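Local coordinates for protein xylulose kinase (Bifidobacterium adolescentis ATCC 15703, PDB 3I8B) that probably phosphorylates D-xylulose to D-xylulose 5-phosphate at the expense of ATP, as a sugar kinase of the FGGY family with the actin-like ATPase fold, at residues T241-G244 with A249-K252; R174-G179 with C266-G271; V65-V70 with W471-E476; T194-A199 with I203-A208; A278-G283 with D319-Y324. All coordinates share one frame; numbering follows the deposited sequence.

Contact 1. Residues T241-G244 with A249-K252; sequences TVLG and APVK. With MG (magnesium ion), chain B.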
# COMPACT_ATOMS: atom_id res chain seq x y z
N THR A 241 2.32 -14.47 -13.27
CA THR A 241 1.79 -15.59 -12.51
C THR A 241 1.75 -15.23 -11.05
O THR A 241 2.77 -14.87 -10.46
CB THR A 241 2.71 -16.83 -12.62
OG1 THR A 241 2.92 -17.13 -14.00
CG2 THR A 241 2.06 -18.03 -11.96
N VAL A 242 0.57 -15.35 -10.46
CA VAL A 242 0.38 -14.98 -9.07
C VAL A 242 0.80 -16.15 -8.17
O VAL A 242 0.18 -17.21 -8.17
CB VAL A 242 -1.07 -14.55 -8.81
CG1 VAL A 242 -1.26 -14.17 -7.33
CG2 VAL A 242 -1.43 -13.38 -9.72
N LEU A 243 1.88 -15.95 -7.43
CA LEU A 243 2.40 -17.04 -6.59
C LEU A 243 1.74 -17.03 -5.23
O LEU A 243 1.30 -15.99 -4.74
CB LEU A 243 3.92 -16.93 -6.42
CG LEU A 243 4.75 -16.98 -7.70
CD1 LEU A 243 6.23 -16.82 -7.35
CD2 LEU A 243 4.50 -18.27 -8.46
N GLY A 244 1.67 -18.20 -4.60
CA GLY A 244 1.26 -18.28 -3.21
C GLY A 244 2.30 -17.61 -2.32
O GLY A 244 3.46 -17.45 -2.72
N ALA A 249 9.58 -18.82 -6.72
CA ALA A 249 9.33 -18.62 -8.14
C ALA A 249 9.96 -19.74 -8.97
O ALA A 249 10.90 -20.39 -8.53
CB ALA A 249 9.85 -17.26 -8.61
N PRO A 250 9.44 -19.95 -10.18
CA PRO A 250 10.01 -20.96 -11.07
C PRO A 250 11.43 -20.62 -11.53
O PRO A 250 12.15 -21.49 -12.01
CB PRO A 250 9.06 -20.95 -12.28
CG PRO A 250 7.80 -20.37 -11.78
CD PRO A 250 8.22 -19.35 -10.74
N VAL A 251 11.83 -19.36 -11.42
CA VAL A 251 13.18 -18.97 -11.82
C VAL A 251 13.94 -18.45 -10.60
O VAL A 251 13.34 -17.87 -9.70
CB VAL A 251 13.16 -17.87 -12.93
CG1 VAL A 251 12.59 -18.42 -14.24
CG2 VAL A 251 12.37 -16.64 -12.46
N LYS A 252 15.26 -18.65 -10.60
CA LYS A 252 16.13 -18.16 -9.53
C LYS A 252 16.79 -16.87 -9.99
O LYS A 252 16.69 -16.51 -11.16
CB LYS A 252 17.24 -19.19 -9.25
CG LYS A 252 16.75 -20.56 -8.80
CD LYS A 252 17.92 -21.51 -8.56
CE LYS A 252 17.45 -22.87 -8.04
NZ LYS A 252 18.59 -23.84 -7.86
MG MG B . 4.71 -16.32 -15.53
O HOH W 1 3.48 -14.71 -16.65

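Contact 2. Residues R174-G179 with C266-G271; sequences RIAGYG and CLLAPG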
# COMPACT_ATOMS: atom_id res chain seq x y z
N ARG A 174 14.12 -8.78 -13.78
CA ARG A 174 15.48 -8.33 -14.11
C ARG A 174 16.55 -9.04 -13.24
O ARG A 174 17.64 -9.39 -13.71
CB ARG A 174 15.59 -6.82 -13.91
CG ARG A 174 14.73 -5.99 -14.85
CD ARG A 174 15.02 -6.29 -16.33
NE ARG A 174 16.46 -6.32 -16.63
CZ ARG A 174 17.22 -5.24 -16.75
NH1 ARG A 174 16.71 -4.02 -16.61
NH2 ARG A 174 18.52 -5.38 -17.00
N ILE A 175 16.23 -9.25 -11.97
CA ILE A 175 17.13 -9.96 -11.07
C ILE A 175 17.36 -11.41 -11.55
O ILE A 175 18.49 -11.93 -11.48
CB ILE A 175 16.64 -9.86 -9.61
CG1 ILE A 175 16.96 -8.45 -9.06
CG2 ILE A 175 17.24 -10.96 -8.73
CD1 ILE A 175 16.30 -8.16 -7.73
N ALA A 176 16.30 -12.04 -12.07
CA ALA A 176 16.36 -13.36 -12.69
C ALA A 176 17.18 -13.33 -13.96
O ALA A 176 17.42 -14.36 -14.56
CB ALA A 176 14.94 -13.91 -12.99
N GLY A 177 17.59 -12.14 -14.39
CA GLY A 177 18.48 -12.02 -15.52
C GLY A 177 17.80 -11.77 -16.85
O GLY A 177 18.46 -11.77 -17.89
N TYR A 178 16.49 -11.54 -16.83
CA TYR A 178 15.72 -11.26 -18.04
C TYR A 178 15.75 -9.77 -18.38
O TYR A 178 16.23 -8.96 -17.59
CB TYR A 178 14.28 -11.76 -17.90
CG TYR A 178 14.23 -13.26 -17.75
CD1 TYR A 178 14.58 -14.08 -18.82
CD2 TYR A 178 13.88 -13.85 -16.55
CE1 TYR A 178 14.57 -15.45 -18.70
CE2 TYR A 178 13.87 -15.24 -16.42
CZ TYR A 178 14.22 -16.02 -17.50
OH TYR A 178 14.21 -17.38 -17.41
N GLY A 179 15.25 -9.43 -19.57
CA GLY A 179 15.30 -8.07 -20.05
C GLY A 179 15.18 -7.98 -21.57
O GLY A 179 14.97 -9.00 -22.24
N CYS A 266 20.44 -18.64 -5.68
CA CYS A 266 19.52 -17.78 -4.94
C CYS A 266 18.10 -17.90 -5.50
O CYS A 266 17.83 -17.46 -6.64
CB CYS A 266 19.99 -16.33 -5.02
SG CYS A 266 18.96 -15.17 -4.13
N LEU A 267 17.20 -18.50 -4.73
CA LEU A 267 15.81 -18.58 -5.16
C LEU A 267 15.14 -17.23 -5.05
O LEU A 267 15.62 -16.33 -4.36
CB LEU A 267 15.04 -19.66 -4.40
CG LEU A 267 14.84 -19.58 -2.89
CD1 LEU A 267 13.69 -18.64 -2.53
CD2 LEU A 267 14.56 -20.98 -2.37
N LEU A 268 14.03 -17.07 -5.75
CA LEU A 268 13.28 -15.83 -5.69
C LEU A 268 11.96 -16.12 -5.01
O LEU A 268 11.23 -17.03 -5.41
CB LEU A 268 13.07 -15.24 -7.09
CG LEU A 268 14.34 -14.81 -7.84
CD1 LEU A 268 14.07 -14.45 -9.33
CD2 LEU A 268 15.04 -13.65 -7.11
N ALA A 269 11.67 -15.36 -3.96
CA ALA A 269 10.38 -15.42 -3.29
C ALA A 269 9.39 -14.53 -4.05
O ALA A 269 9.80 -13.76 -4.92
CB ALA A 269 10.51 -14.97 -1.82
N PRO A 270 8.08 -14.66 -3.76
CA PRO A 270 7.10 -13.99 -4.61
C PRO A 270 7.20 -12.46 -4.60
O PRO A 270 6.78 -11.83 -5.57
CB PRO A 270 5.77 -14.43 -4.02
CG PRO A 270 6.07 -15.78 -3.42
CD PRO A 270 7.45 -15.61 -2.83
N GLY A 271 7.76 -11.87 -3.55
CA GLY A 271 7.80 -10.43 -3.41
C GLY A 271 6.43 -9.91 -2.98
O GLY A 271 5.56 -10.69 -2.56

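Contact 3. Residues V65-V70 with W471-E476; sequences VSALAV and WVLSGE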
# COMPACT_ATOMS: atom_id res chain seq x y z
N VAL A 65 24.06 -15.09 -0.94
CA VAL A 65 22.66 -15.03 -0.58
C VAL A 65 21.85 -16.18 -1.20
O VAL A 65 21.99 -16.45 -2.40
CB VAL A 65 22.06 -13.64 -0.94
CG1 VAL A 65 20.57 -13.61 -0.71
CG2 VAL A 65 22.76 -12.55 -0.12
N SER A 66 21.02 -16.82 -0.38
CA SER A 66 20.27 -18.04 -0.73
C SER A 66 18.82 -17.83 -1.19
O SER A 66 18.23 -18.69 -1.84
CB SER A 66 20.29 -19.00 0.46
OG SER A 66 21.59 -19.52 0.66
N ALA A 67 18.23 -16.69 -0.83
CA ALA A 67 16.90 -16.34 -1.33
C ALA A 67 16.73 -14.84 -1.25
O ALA A 67 17.34 -14.20 -0.40
CB ALA A 67 15.82 -17.04 -0.52
N LEU A 68 15.91 -14.28 -2.14
CA LEU A 68 15.71 -12.85 -2.22
C LEU A 68 14.24 -12.55 -2.55
O LEU A 68 13.61 -13.29 -3.31
CB LEU A 68 16.64 -12.27 -3.29
CG LEU A 68 16.58 -10.79 -3.65
CD1 LEU A 68 17.96 -10.35 -4.15
CD2 LEU A 68 15.50 -10.45 -4.69
N ALA A 69 13.72 -11.47 -1.96
CA ALA A 69 12.37 -10.98 -2.26
C ALA A 69 12.37 -9.48 -2.44
O ALA A 69 13.10 -8.76 -1.76
CB ALA A 69 11.40 -11.35 -1.15
N VAL A 70 11.53 -9.00 -3.36
CA VAL A 70 11.41 -7.57 -3.59
C VAL A 70 10.06 -7.05 -3.12
O VAL A 70 9.01 -7.51 -3.57
CB VAL A 70 11.58 -7.24 -5.08
CG1 VAL A 70 11.47 -5.74 -5.30
CG2 VAL A 70 12.90 -7.77 -5.58
N TRP A 471 11.20 -17.36 4.76
CA TRP A 471 10.04 -18.24 4.84
C TRP A 471 10.04 -19.27 3.70
O TRP A 471 9.92 -20.48 3.94
CB TRP A 471 8.77 -17.39 4.81
CG TRP A 471 7.46 -18.13 5.08
CD1 TRP A 471 7.30 -19.42 5.51
CD2 TRP A 471 6.15 -17.56 5.00
NE1 TRP A 471 5.96 -19.70 5.67
CE2 TRP A 471 5.23 -18.57 5.37
CE3 TRP A 471 5.66 -16.30 4.65
CZ2 TRP A 471 3.85 -18.35 5.39
CZ3 TRP A 471 4.29 -16.09 4.66
CH2 TRP A 471 3.40 -17.11 5.03
N VAL A 472 10.17 -18.80 2.46
CA VAL A 472 10.20 -19.67 1.29
C VAL A 472 11.40 -20.63 1.37
O VAL A 472 11.27 -21.84 1.17
CB VAL A 472 10.28 -18.86 -0.03
CG1 VAL A 472 10.44 -19.79 -1.22
CG2 VAL A 472 9.03 -17.98 -0.20
N LEU A 473 12.57 -20.09 1.68
CA LEU A 473 13.78 -20.90 1.79
C LEU A 473 13.64 -22.02 2.82
O LEU A 473 14.17 -23.11 2.62
CB LEU A 473 14.97 -20.00 2.13
CG LEU A 473 16.35 -20.64 2.35
CD1 LEU A 473 16.82 -21.48 1.14
CD2 LEU A 473 17.36 -19.56 2.68
N SER A 474 12.94 -21.76 3.92
CA SER A 474 12.85 -22.72 5.03
C SER A 474 11.90 -23.88 4.73
O SER A 474 12.06 -24.99 5.26
CB SER A 474 12.37 -22.04 6.30
OG SER A 474 10.96 -21.90 6.27
N GLY A 475 10.88 -23.59 3.92
CA GLY A 475 9.89 -24.57 3.52
C GLY A 475 8.91 -24.91 4.63
O GLY A 475 8.08 -25.79 4.50
N GLU A 476 9.01 -24.19 5.74
CA GLU A 476 8.10 -24.40 6.84
C GLU A 476 6.76 -23.68 6.64
O GLU A 476 6.65 -22.73 5.85
CB GLU A 476 8.77 -24.00 8.16
CG GLU A 476 9.83 -25.01 8.56
CD GLU A 476 10.87 -24.46 9.53
OE1 GLU A 476 10.84 -23.25 9.86
OE2 GLU A 476 11.73 -25.26 9.97

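Contact 4. Residues T194-A199 with I203-A208; sequences TDRSDA and IYYDAA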
# COMPACT_ATOMS: atom_id res chain seq x y z
N THR A 194 4.33 -12.63 -9.76
CA THR A 194 3.99 -11.65 -8.73
C THR A 194 3.42 -12.36 -7.50
O THR A 194 3.49 -13.59 -7.42
CB THR A 194 3.02 -10.61 -9.29
OG1 THR A 194 2.92 -9.51 -8.38
CG2 THR A 194 1.63 -11.22 -9.51
N ASP A 195 2.91 -11.62 -6.52
CA ASP A 195 2.21 -12.24 -5.40
C ASP A 195 0.78 -11.69 -5.28
O ASP A 195 0.39 -10.79 -6.03
CB ASP A 195 2.96 -12.02 -4.08
CG ASP A 195 2.59 -10.71 -3.40
OD1 ASP A 195 2.33 -10.73 -2.17
OD2 ASP A 195 2.57 -9.65 -4.08
N ARG A 196 0.02 -12.22 -4.33
CA ARG A 196 -1.35 -11.77 -4.12
C ARG A 196 -1.45 -10.30 -3.69
O ARG A 196 -2.40 -9.61 -4.05
CB ARG A 196 -2.06 -12.65 -3.08
CG ARG A 196 -2.35 -14.07 -3.55
CD ARG A 196 -2.80 -14.92 -2.37
NE ARG A 196 -4.15 -14.59 -1.89
CZ ARG A 196 -4.42 -13.86 -0.81
NH1 ARG A 196 -3.44 -13.35 -0.08
NH2 ARG A 196 -5.68 -13.63 -0.47
N SER A 197 -0.48 -9.81 -2.91
CA SER A 197 -0.64 -8.47 -2.37
C SER A 197 -0.50 -7.38 -3.45
O SER A 197 -1.33 -6.46 -3.53
CB SER A 197 0.29 -8.23 -1.18
OG SER A 197 1.65 -8.27 -1.57
N ASP A 198 0.51 -7.50 -4.30
CA ASP A 198 0.67 -6.51 -5.37
C ASP A 198 -0.38 -6.64 -6.47
O ASP A 198 -0.90 -5.64 -6.96
CB ASP A 198 2.08 -6.55 -5.98
CG ASP A 198 2.84 -5.24 -5.77
OD1 ASP A 198 2.21 -4.19 -5.49
OD2 ASP A 198 4.08 -5.26 -5.91
N ALA A 199 -0.71 -7.87 -6.85
CA ALA A 199 -1.74 -8.08 -7.86
C ALA A 199 -3.10 -7.49 -7.43
O ALA A 199 -3.85 -6.97 -8.25
CB ALA A 199 -1.88 -9.55 -8.18
N ILE A 203 -6.63 -3.56 -9.69
CA ILE A 203 -8.06 -3.62 -10.04
C ILE A 203 -8.40 -4.33 -11.37
O ILE A 203 -9.44 -4.05 -11.99
CB ILE A 203 -8.84 -2.28 -9.84
CG1 ILE A 203 -8.50 -1.25 -10.92
CG2 ILE A 203 -8.63 -1.75 -8.43
CD1 ILE A 203 -9.48 -0.06 -10.95
N TYR A 204 -7.51 -5.23 -11.80
CA TYR A 204 -7.85 -6.26 -12.78
C TYR A 204 -7.49 -7.66 -12.28
O TYR A 204 -7.32 -8.60 -13.07
CB TYR A 204 -7.24 -6.01 -14.17
CG TYR A 204 -5.77 -5.67 -14.23
CD1 TYR A 204 -4.80 -6.65 -14.02
CD2 TYR A 204 -5.34 -4.38 -14.56
CE1 TYR A 204 -3.45 -6.36 -14.09
CE2 TYR A 204 -3.97 -4.07 -14.65
CZ TYR A 204 -3.03 -5.08 -14.41
OH TYR A 204 -1.68 -4.81 -14.48
N TYR A 205 -7.41 -7.79 -10.97
CA TYR A 205 -7.19 -9.09 -10.33
C TYR A 205 -8.10 -9.27 -9.13
O TYR A 205 -8.28 -8.35 -8.33
CB TYR A 205 -5.73 -9.24 -9.91
CG TYR A 205 -5.43 -10.49 -9.11
CD1 TYR A 205 -5.27 -11.73 -9.73
CD2 TYR A 205 -5.33 -10.44 -7.72
CE1 TYR A 205 -5.01 -12.89 -8.98
CE2 TYR A 205 -5.06 -11.58 -6.97
CZ TYR A 205 -4.90 -12.80 -7.60
OH TYR A 205 -4.63 -13.93 -6.84
N ASP A 206 -8.69 -10.45 -9.00
CA ASP A 206 -9.51 -10.75 -7.84
C ASP A 206 -8.90 -11.84 -6.96
O ASP A 206 -8.88 -13.02 -7.33
CB ASP A 206 -10.93 -11.15 -8.26
CG ASP A 206 -11.83 -11.42 -7.06
OD1 ASP A 206 -12.03 -10.50 -6.23
OD2 ASP A 206 -12.32 -12.55 -6.93
N ALA A 207 -8.43 -11.42 -5.79
CA ALA A 207 -7.71 -12.30 -4.85
C ALA A 207 -8.58 -13.43 -4.32
O ALA A 207 -8.12 -14.57 -4.21
CB ALA A 207 -7.13 -11.49 -3.68
N ALA A 208 -9.83 -13.13 -3.99
CA ALA A 208 -10.74 -14.15 -3.50
C ALA A 208 -10.82 -15.34 -4.45
O ALA A 208 -10.81 -16.49 -4.01
CB ALA A 208 -12.14 -13.56 -3.26
O HOH W 2 -5.51 -15.09 -4.46
O HOH W 3 -7.01 -15.99 -1.82

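Contact 5. Residues A278-G283 with D319-Y324; sequences ASLGLG and DCTGHY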
# COMPACT_ATOMS: atom_id res chain seq x y z
N ALA A 278 5.60 -4.52 4.63
CA ALA A 278 5.90 -3.90 5.92
C ALA A 278 5.17 -4.66 7.02
O ALA A 278 5.72 -4.88 8.09
CB ALA A 278 5.48 -2.43 5.94
N SER A 279 3.92 -5.03 6.75
CA SER A 279 3.11 -5.75 7.73
C SER A 279 3.74 -7.10 8.11
O SER A 279 3.77 -7.47 9.28
CB SER A 279 1.68 -5.94 7.22
OG SER A 279 1.12 -4.67 6.86
N LEU A 280 4.22 -7.82 7.10
CA LEU A 280 4.96 -9.05 7.34
C LEU A 280 6.20 -8.75 8.20
O LEU A 280 6.45 -9.42 9.18
CB LEU A 280 5.35 -9.71 6.02
CG LEU A 280 5.89 -11.15 6.09
CD1 LEU A 280 4.83 -12.13 6.58
CD2 LEU A 280 6.43 -11.56 4.74
N GLY A 281 6.95 -7.72 7.84
CA GLY A 281 8.16 -7.35 8.56
C GLY A 281 7.90 -6.96 9.99
O GLY A 281 8.76 -7.13 10.87
N LEU A 282 6.70 -6.42 10.23
CA LEU A 282 6.31 -5.99 11.56
C LEU A 282 5.79 -7.16 12.35
O LEU A 282 5.44 -7.03 13.52
CB LEU A 282 5.23 -4.91 11.47
CG LEU A 282 5.71 -3.50 11.11
CD1 LEU A 282 4.53 -2.62 10.69
CD2 LEU A 282 6.45 -2.85 12.28
N GLY A 283 5.74 -8.32 11.70
CA GLY A 283 5.26 -9.53 12.33
C GLY A 283 3.76 -9.52 12.51
O GLY A 283 3.22 -10.26 13.34
N ASP A 319 -2.89 -9.49 1.77
CA ASP A 319 -1.64 -9.35 2.52
C ASP A 319 -0.63 -10.38 2.01
O ASP A 319 -0.86 -11.00 0.96
CB ASP A 319 -1.88 -9.53 4.02
CG ASP A 319 -1.84 -11.00 4.45
OD1 ASP A 319 -2.12 -11.89 3.62
OD2 ASP A 319 -1.52 -11.25 5.63
N CYS A 320 0.46 -10.57 2.74
CA CYS A 320 1.52 -11.50 2.32
C CYS A 320 1.55 -12.82 3.08
O CYS A 320 2.59 -13.50 3.13
CB CYS A 320 2.89 -10.84 2.41
SG CYS A 320 3.16 -9.54 1.17
N THR A 321 0.42 -13.22 3.67
CA THR A 321 0.37 -14.48 4.39
C THR A 321 -0.78 -15.36 3.91
O THR A 321 -1.18 -16.32 4.59
CB THR A 321 0.24 -14.27 5.91
OG1 THR A 321 -1.06 -13.73 6.21
CG2 THR A 321 1.30 -13.32 6.39
N GLY A 322 -1.29 -15.05 2.73
CA GLY A 322 -2.43 -15.76 2.18
C GLY A 322 -3.75 -15.18 2.65
O GLY A 322 -4.80 -15.77 2.42
N HIS A 323 -3.69 -14.03 3.31
CA HIS A 323 -4.91 -13.44 3.84
C HIS A 323 -5.24 -12.08 3.23
O HIS A 323 -4.93 -11.82 2.07
CB HIS A 323 -4.83 -13.37 5.37
CG HIS A 323 -4.69 -14.72 6.00
ND1 HIS A 323 -3.48 -15.23 6.43
CD2 HIS A 323 -5.60 -15.69 6.24
CE1 HIS A 323 -3.65 -16.44 6.92
NE2 HIS A 323 -4.94 -16.74 6.82
N TYR A 324 -5.85 -11.20 4.02
CA TYR A 324 -6.38 -9.96 3.47
C TYR A 324 -5.92 -8.70 4.20
O TYR A 324 -5.67 -8.73 5.41
CB TYR A 324 -7.90 -10.05 3.34
CG TYR A 324 -8.26 -11.14 2.37
CD1 TYR A 324 -8.34 -10.88 1.00
CD2 TYR A 324 -8.46 -12.44 2.80
CE1 TYR A 324 -8.63 -11.88 0.09
CE2 TYR A 324 -8.75 -13.46 1.88
CZ TYR A 324 -8.83 -13.17 0.53
OH TYR A 324 -9.12 -14.16 -0.38

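Contact 1. Residues T241-G244 with A249-K252
The side chain of Leu243 reaches across from strand 241-243 and lays its methyl CD1 against Ala249, 3.7 Å from CA and 3.9 Å from CB. Both segments belong to the N-terminal FGGY domain, where 241-243 pairs with strand 193-195 in a small two-stranded parallel sheet and 249-252 runs in the loop toward strand 267-273. With CG beside the backbone N (chi1 -59°) and an extended second torsion, the two methyls of Leu243 are carried out toward the loop. CD1 takes Ala249, while CD2 faces Pro250 more loosely, 4.5 Å from the ring atom CD. No hydrogen bond joins the two segments, so the contact is a shallow apolar touch near the surface. Phe193 and Pro270 also pack on Leu243, and the backbone of Ala249 is tied to Leu268.

Thr241 turns its methyl CG2 anti to the backbone N and its hydroxyl to the magnesium ion, which also binds the backbone oxygens of Glu190 and Leu192. Thr241 OG1 sits 2.5 Å from the magnesium, and water 1 is a further ligand, 2.3 Å from the metal.

Contact 2. Residues R174-G179 with C266-G271
This is a small, buried, wholly apolar contact between the C-terminal end of helix 167-175 and strand 267-273, the outermost strand on its side of the five-stranded sheet of the N-terminal domain. Leu268 carries it from the strand, with one methyl for each of two successive residues, Ile175 and Ala176. Its CD2 meets Ile175 CG2 at 3.8 Å, and its CD1 meets Ala176 CB, also at 3.8 Å. The leucine points from the strand toward the helix: CG lies beside the backbone N, anti to the carbonyl carbon (chi1 -64°), and the fork of the two methyls straddles the boundary between Ile175 and Ala176. The Ile175 and Leu268 side chains cross obliquely, and it is the gamma-branch methyl of the isoleucine, set anti to its own backbone N, that does the touching.

In the mixed sheet that forms the core of this actin-like ATPase domain, strand 267-273 runs parallel to 65-72, and the helix covers one face of both; Ile175 also packs on Leu68, and on Trp49 and Phe52 of helix 46-58. On the opposite face Leu267 and Ala269 turn to helix 460-474.

The helix closes with a Schellman motif. Gly177 has positive phi, 96°, and its N returns to Arg174 O at 2.8 Å. Arg174 then folds back along the departing chain: its NE donates to Tyr178 O over 2.8 Å, a bent bond (133° at the hydrogen) that lies in the carbonyl plane, with the oxygen tilted somewhat from the guanidinium plane.

Contact 3. Residues V65-V70 with W471-E476
Leu473, on the last turn of helix 460-474, presses on Ser66 and Ala67, where the chain turns a corner into strand 65-72. Its methyl CD2 reaches Ser66 CB at 3.7 Å, and its own CB lies 4.1 Å from Ala67 CB, so the serine contributes carbon to the interface. No hydrogen bond crosses between the segments. The contact brings together sequence of the N-terminal and C-terminal FGGY families in the actin-like ATPase fold: the strand is part of the five-stranded sheet, and the helix lies against that sheet from far along the chain.

The first torsion aims the leucine: CG stands anti to the backbone N (chi1 178°), which sends the methyls toward Ser66, while the small side chain of Ala67 lets the helix backbone come close, 6.3 Å between Ala67 CA and Leu473 CA. Around this first shell, Thr5 and Val7 also touch Leu473, and the preceding helix residue, Val472, packs on Leu267 and Ala269 of the next strand.

Farther out, the helix end is shaped by polar bonds of its own. Trp471 O accepts from both Gly475 N and Ser474 OG, which approach from the same face of its carbonyl plane. Gly475 is the first residue to leave the helix, with positive phi. Ser474 OG in turn accepts from the backbone two residues on, an ST turn, and that bond is almost straight: Glu476 N to Ser474 OG, 3.1 Å, with an angle of 168° at the hydrogen.

Contact 4. Residues T194-A199 with I203-A208
Tyr205 and Ala199 form the tight part of this contact. The methyl of Ala199 sits over one face of the tyrosine ring in a CH-pi contact, with CB 3.9 Å from the ring centroid and offset toward the rim, nearest CD2. Tyr205 CB also packs 3.4 Å from Ala199 O. CG of the tyrosine stands anti to the backbone N (chi1 173°), which brings the ring to the helix.

Toward the phenol end the packing loosens and water takes over. Arg196 CG comes only to 4.0 Å from Tyr205 OH, and the guanidinium is turned 79° from the ring. Water 2 bridges the gap: it accepts from Arg196 NE and donates to Tyr205 OH, at 2.8 Å, and to Ala207 O. Water 3 likewise links Arg196 NH2 to Ala207 O. Tyr205 OH is also bonded to Asn210, and Arg196 NH1 to His323 O. Replacing Tyr205 by an alanine would probably open a gap over the Ala199 methyl and leave water 2 and Asn210 without their phenol partner.

On the far side of the helix, Asp195 holds its first turn. OD1 accepts from Ser197 OG, 2.6 Å, on the syn lone pair and from Ser197 N above the carboxylate plane; OD2 takes Asp198 N at 3.0 Å. These bonds make Asp195 the N-cap of the short helix 196-199, which directly follows strand 193-195.

Contact 5. Residues A278-G283 with D319-Y324
Asp319 OD1 is gripped by two backbone N-H groups of its own turn, the turn that puts Thr321 against Leu280 of helix 274-281. Thr321 N bonds to Asp319 OD1 at 2.9 Å from above the carboxylate plane, an Asx turn, and His323 N reaches the same oxygen at 2.7 Å from the opposite face. Asp319 OD2 accepts from Thr321 OG1 on its syn lone pair, 2.6 Å. The hydroxyl then accepts from His323 ND1 at 2.9 Å, the oxygen lying in the plane of the imidazole ring. Thr321 OG1 sits between the backbone N and the carbonyl carbon (chi1 69°), while the methyl CG2, beside the backbone N, is turned to Leu280.

That methyl meets Leu280 CD1 at 3.7 Å, the two side chains sliding past each other in opposite directions. Leu280 CD2 lies more loosely, 4.3 Å from Cys320 CB. Helix 274-281, closed by a Schellman motif at Gly283, follows strand 267-273 in the N-terminal family sequence; the 319-324 loop leads into strand 324-330 of the C-terminal one. A valine in place of Thr321 would be likely to leave Asp319 OD2 and His323 ND1 without their hydroxyl mate and free the imidazole to turn.

One threonine thus gives its oxygen to the polar turn and its methyl to the helix, so the turn probably fixes how the methyl is presented to Leu280.

Contacts 2 and 5 are buried, contacts 3 and 4 partly so, and contact 1 lies at the surface. Contacts 2 and 3 meet on neighbouring strands of one sheet, 267-273 and 65-72, with helices packed on its two faces; contacts 1 and 4 share the small parallel sheet of 241-243 and 193-195. Contact 1 also adjoins contact 2. Across their segments contacts 1, 2, 3 and 5 are apolar, whereas contact 4 adds a water-bridged side. Contacts 3 and 5 each pair N-terminal with C-terminal family sequence, and they touch where Trp471 of contact 3 packs on Cys320 and Thr321 of contact 5. Only contact 1 holds a metal ligand.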